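Local coordinates for protein putative NADH dehydrogenase/NAD(P)H nitroreductase (PDB 3M5K) that binds flavin mononucleotide and probably acts as an NAD(P)H-dependent oxidoreductase of the nitroreductase type, at residues G67-F70 / A71-L74. Sequence-based numbering, arbitrary orientation. Where two conformers were deposited one is given.
Sequences GLPF and ARML. With FMN (flavin mononucleotide), chain C.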
loop_
_atom_site.group_PDB
_atom_site.type_symbol
_atom_site.label_atom_id
_atom_site.label_comp_id
_atom_site.label_asym_id
_atom_site.label_seq_id
_atom_site.Cartn_x
_atom_site.Cartn_y
_atom_site.Cartn_z
ATOM N N GLY A 67 -5.644 18.999 17.146
ATOM C CA GLY A 67 -4.755 18.093 17.871
ATOM C C GLY A 67 -3.719 17.349 17.060
ATOM O O GLY A 67 -2.956 16.586 17.627
ATOM N N LEU A 68 -3.701 17.543 15.745
ATOM C CA LEU A 68 -2.768 16.879 14.846
ATOM C C LEU A 68 -1.940 17.931 14.070
ATOM O O LEU A 68 -2.380 18.456 13.022
ATOM C CB LEU A 68 -3.517 15.955 13.886
ATOM C CG LEU A 68 -4.275 14.763 14.526
ATOM C CD1 LEU A 68 -5.243 14.141 13.543
ATOM C CD2 LEU A 68 -3.334 13.680 15.099
ATOM N N PRO A 69 -0.748 18.259 14.588
ATOM C CA PRO A 69 0.223 19.089 13.874
ATOM C C PRO A 69 0.395 18.867 12.368
ATOM O O PRO A 69 0.543 19.840 11.642
ATOM C CB PRO A 69 1.528 18.779 14.603
ATOM C CG PRO A 69 1.082 18.665 16.044
ATOM C CD PRO A 69 -0.257 17.933 15.948
ATOM N N PHE A 70 0.365 17.655 11.854
ATOM C CA PHE A 70 0.529 17.579 10.386
ATOM C C PHE A 70 -0.739 17.276 9.615
ATOM O O PHE A 70 -0.703 16.845 8.447
ATOM C CB PHE A 70 1.676 16.630 10.081
ATOM C CG PHE A 70 2.930 17.050 10.761
ATOM C CD1 PHE A 70 3.610 18.178 10.320
ATOM C CD2 PHE A 70 3.365 16.410 11.908
ATOM C CE1 PHE A 70 4.745 18.627 10.970
ATOM C CE2 PHE A 70 4.513 16.848 12.560
ATOM C CZ PHE A 70 5.199 17.965 12.084
ATOM N N ALA A 71 -1.876 17.541 10.253
ATOM C CA ALA A 71 -3.168 17.282 9.648
ATOM C C ALA A 71 -4.098 18.481 9.841
ATOM O O ALA A 71 -5.311 18.342 9.993
ATOM C CB ALA A 71 -3.782 15.971 10.207
ATOM N N ARG A 72 -3.537 19.686 9.764
ATOM C CA ARG A 72 -4.345 20.891 10.016
ATOM C C ARG A 72 -5.389 21.129 8.919
ATOM O O ARG A 72 -6.393 21.821 9.151
ATOM C CB ARG A 72 -3.460 22.151 10.172
ATOM C CG ARG A 72 -2.398 22.092 11.228
ATOM C CD ARG A 72 -2.929 21.978 12.629
ATOM N NE ARG A 72 -1.848 22.244 13.577
ATOM C CZ ARG A 72 -1.787 21.805 14.837
ATOM N NH1 ARG A 72 -2.733 21.035 15.350
ATOM N NH2 ARG A 72 -0.735 22.119 15.591
HETATM N N MSE A 73 -5.150 20.543 7.745
HETATM C CA MSE A 73 -6.063 20.635 6.595
HETATM C C MSE A 73 -7.438 20.001 6.832
HETATM O O MSE A 73 -8.389 20.269 6.084
HETATM C CB MSE A 73 -5.405 20.056 5.327
HETATM C CG MSE A 73 -5.496 18.537 5.140
HETATM SE SE MSE A 73 -4.397 17.614 6.429
HETATM C CE MSE A 73 -2.674 17.947 5.583
ATOM N N LEU A 74 -7.558 19.189 7.881
ATOM C CA LEU A 74 -8.856 18.627 8.281
ATOM C C LEU A 74 -9.902 19.738 8.527
ATOM O O LEU A 74 -11.095 19.519 8.372
ATOM C CB LEU A 74 -8.732 17.745 9.529
ATOM C CG LEU A 74 -8.117 16.370 9.262
ATOM C CD1 LEU A 74 -7.751 15.671 10.580
ATOM C CD2 LEU A 74 -9.064 15.521 8.413
HETATM N N1 FMN C . 1.461 14.211 4.886
HETATM C C2 FMN C . 1.001 15.152 5.797
HETATM O O2 FMN C . 0.658 16.285 5.436
HETATM N N3 FMN C . 0.910 14.828 7.133
HETATM C C4 FMN C . 1.296 13.606 7.636
HETATM O O4 FMN C . 1.171 13.410 8.835
HETATM C C4A FMN C . 1.782 12.640 6.737
HETATM N N5 FMN C . 2.220 11.389 7.187
HETATM C C5A FMN C . 2.492 10.407 6.241
HETATM C C6 FMN C . 2.728 9.110 6.690
HETATM C C7 FMN C . 2.959 8.055 5.802
HETATM C C7M FMN C . 3.179 6.685 6.461
HETATM C C8 FMN C . 2.945 8.307 4.385
HETATM C C8M FMN C . 3.168 7.250 3.319
HETATM C C9 FMN C . 2.721 9.599 3.944
HETATM C C9A FMN C . 2.488 10.686 4.860
HETATM N N10 FMN C . 2.282 12.027 4.430
HETATM C C10 FMN C . 1.851 12.968 5.353
HETATM C "C1'" FMN C . 2.351 12.456 2.986
HETATM C "C2'" FMN C . 3.825 12.613 2.580
HETATM O "O2'" FMN C . 4.339 13.864 3.020
HETATM C "C3'" FMN C . 3.986 12.488 1.055
HETATM O "O3'" FMN C . 3.556 11.217 0.592
HETATM C "C4'" FMN C . 5.401 12.801 0.582
HETATM O "O4'" FMN C . 5.755 14.168 0.850
HETATM C "C5'" FMN C . 5.538 12.488 -0.907
HETATM O "O5'" FMN C . 4.684 13.318 -1.677
HETATM P P FMN C . 3.543 12.747 -2.664
HETATM O O1P FMN C . 4.245 11.884 -3.704
HETATM O O2P FMN C . 2.474 11.980 -1.879
HETATM O O3P FMN C . 2.883 13.948 -3.279
#
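With CG opposite the carbonyl carbon (chi1 -56°) and a bend at chi2 (-65°), R72 folds its side chain back over the L68–P69 peptide. The R72 guanidinium lies with one face on P69, whose CA sits 3.5 Å above its centre, and R72 NH2 approaches P69 CG at 3.9 Å. R72 NH1 finds its hydrogen bond at A65 O in helix 58-67, so the arginine ties the turn to the helix before it. The type I beta turn itself runs from L68 to A71, with R72 packed against its first half, and is closed by A71 N donating to L68 O at 3.0 Å. CB of L68 also meets CB of A71 at 3.7 Å, and L68 CD1 reaches L74 CD1 more loosely; L68 leans on helix 125-135 and L74 on helix 58-67. The turn presents F70 O to the flavin, whose N3 donates to F70 O at 2.9 Å (157°). In one of its two conformers, selenomethionine M73 brings CE near F70 O and flavin O2, a tentative contact at the pyrimidine end. The acceptor for flavin N3-H is main chain, so this bond does not depend on the F70 side chain, and the position of F70 O is consistent with its being held by the A71 N to L68 O bond and the packing of L68, A71 and L74.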